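Local coordinates for protein D-alanyl-lipoteichoic acid synthetase (Streptococcus pneumoniae, PDB 3BMA) that probably takes part in adding D-alanine to lipoteichoic acid during cell wall biogenesis, at residues Gly79-Leu84 / Gln122-Gly127. The protein carries 1 engineered substitution. Sequence-based numbering, arbitrary orientation.
Sequences GGAASL and QQYFNG
Gly79 offers its carbonyl to the phenol of Tyr124, whose hydroxyl donates a short hydrogen bond, 2.6 Å from Tyr124 OH to Gly79 O. The bond arrives at a C=O...donor angle of 137°, with the donor tilted 18° from the carbonyl plane; seen from the ring, Gly79 O sits at the edge, near the ring plane. Tyrosine suits this place because its rigid ring spans the gap between the two segments and still ends in a donor for a loop carbonyl. Gly80 follows with a positive phi of 88°, where a side chain would press on the carbonyl O of Gly79, and so the turn favours glycine. Ala81 then directs its methyl at the ring from an oblique angle, CB lying 4.0 Å from Tyr124 CD2, an apolar touch for which a small side chain is enough. With CG anti to the carbonyl carbon and beside the backbone N, the Tyr124 ring reaches across to the 79-81 loop, and Gln123 CB lies over one face, toward the rim. Ala82 is the N-cap residue of helix 83-90, in which Ser83 OG hydrogen-bonds Tyr104 OH and Glu274 OE2. The contact thus joins the loop between strand 72-76, outermost in the parallel sheet within this chain, and helix 83-90 to the weakly bonded helix 118-124, with Ile23 of helix 23-27 also packing on Tyr124 and helix 274-287 lying against Ala82, Ser83 and Leu84.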
loop_
_atom_site.group_PDB
_atom_site.type_symbol
_atom_site.label_atom_id
_atom_site.label_comp_id
_atom_site.label_asym_id
_atom_site.label_seq_id
_atom_site.Cartn_x
_atom_site.Cartn_y
_atom_site.Cartn_z
ATOM N N GLY C 79 -36.442 0.854 16.396
ATOM C CA GLY C 79 -37.089 2.169 16.454
ATOM C C GLY C 79 -36.314 3.268 15.752
ATOM O O GLY C 79 -35.131 3.472 16.020
ATOM N N GLY C 80 -36.979 3.957 14.829
ATOM C CA GLY C 80 -36.372 5.082 14.124
ATOM C C GLY C 80 -35.600 4.722 12.870
ATOM O O GLY C 80 -35.110 5.608 12.169
ATOM N N ALA C 81 -35.481 3.426 12.584
ATOM C CA ALA C 81 -34.814 2.975 11.364
ATOM C C ALA C 81 -35.757 3.112 10.174
ATOM O O ALA C 81 -36.878 2.595 10.193
ATOM C CB ALA C 81 -34.327 1.534 11.506
ATOM N N ALA C 82 -35.299 3.833 9.157
ATOM C CA ALA C 82 -36.049 4.025 7.922
ATOM C C ALA C 82 -35.178 3.598 6.742
ATOM O O ALA C 82 -34.264 2.799 6.918
ATOM C CB ALA C 82 -36.482 5.471 7.788
ATOM N N SER C 83 -35.443 4.147 5.559
ATOM C CA SER C 83 -34.840 3.656 4.315
ATOM C C SER C 83 -33.330 3.854 4.183
ATOM O O SER C 83 -32.657 3.005 3.598
ATOM C CB SER C 83 -35.564 4.229 3.090
ATOM O OG SER C 83 -36.932 3.843 3.082
ATOM N N LEU C 84 -32.805 4.957 4.718
ATOM C CA LEU C 84 -31.357 5.206 4.695
ATOM C C LEU C 84 -30.613 4.153 5.520
ATOM O O LEU C 84 -29.645 3.571 5.041
ATOM C CB LEU C 84 -31.013 6.626 5.160
ATOM C CG LEU C 84 -29.616 7.147 4.779
ATOM C CD1 LEU C 84 -29.447 7.333 3.277
ATOM C CD2 LEU C 84 -29.292 8.440 5.484
ATOM N N GLN C 122 -27.640 6.805 14.117
ATOM C CA GLN C 122 -26.295 6.611 14.670
ATOM C C GLN C 122 -26.087 5.246 15.313
ATOM O O GLN C 122 -24.978 4.703 15.300
ATOM C CB GLN C 122 -26.022 7.673 15.736
ATOM C CG GLN C 122 -25.735 9.059 15.209
ATOM C CD GLN C 122 -25.769 10.130 16.286
ATOM O OE1 GLN C 122 -25.386 11.275 16.042
ATOM N NE2 GLN C 122 -26.225 9.767 17.482
ATOM N N GLN C 123 -27.162 4.710 15.883
ATOM C CA GLN C 123 -27.120 3.446 16.590
ATOM C C GLN C 123 -26.993 2.243 15.661
ATOM O O GLN C 123 -26.430 1.221 16.051
ATOM C CB GLN C 123 -28.357 3.305 17.478
ATOM C CG GLN C 123 -28.494 4.411 18.521
ATOM C CD GLN C 123 -29.725 4.246 19.399
ATOM O OE1 GLN C 123 -29.943 3.190 20.000
ATOM N NE2 GLN C 123 -30.536 5.297 19.482
ATOM N N TYR C 124 -27.495 2.370 14.433
ATOM C CA TYR C 124 -27.602 1.218 13.533
ATOM C C TYR C 124 -26.599 1.250 12.373
ATOM O O TYR C 124 -26.507 0.301 11.594
ATOM C CB TYR C 124 -29.044 1.056 13.020
ATOM C CG TYR C 124 -30.121 1.321 14.063
ATOM C CD1 TYR C 124 -30.132 0.638 15.283
ATOM C CD2 TYR C 124 -31.137 2.245 13.821
ATOM C CE1 TYR C 124 -31.109 0.889 16.239
ATOM C CE2 TYR C 124 -32.125 2.496 14.766
ATOM C CZ TYR C 124 -32.103 1.818 15.974
ATOM O OH TYR C 124 -33.080 2.061 16.918
ATOM N N PHE C 125 -25.846 2.342 12.273
ATOM C CA PHE C 125 -24.796 2.476 11.270
ATOM C C PHE C 125 -23.435 2.233 11.926
ATOM O O PHE C 125 -23.029 2.980 12.824
ATOM C CB PHE C 125 -24.861 3.868 10.633
ATOM C CG PHE C 125 -23.905 4.070 9.484
ATOM C CD1 PHE C 125 -24.179 3.541 8.231
ATOM C CD2 PHE C 125 -22.746 4.810 9.653
ATOM C CE1 PHE C 125 -23.308 3.731 7.169
ATOM C CE2 PHE C 125 -21.866 5.012 8.595
ATOM C CZ PHE C 125 -22.147 4.470 7.350
ATOM N N ASN C 126 -22.748 1.177 11.497
ATOM C CA ASN C 126 -21.386 0.910 11.961
ATOM C C ASN C 126 -20.351 1.152 10.859
ATOM O O ASN C 126 -20.717 1.506 9.739
ATOM C CB ASN C 126 -21.262 -0.501 12.570
ATOM C CG ASN C 126 -21.532 -1.620 11.570
ATOM O OD1 ASN C 126 -21.622 -1.402 10.362
ATOM N ND2 ASN C 126 -21.646 -2.841 12.082
ATOM N N GLY C 127 -19.076 0.943 11.184
ATOM C CA GLY C 127 -17.976 1.079 10.226
ATOM C C GLY C 127 -17.919 0.018 9.146
ATOM O O GLY C 127 -17.355 0.243 8.073
#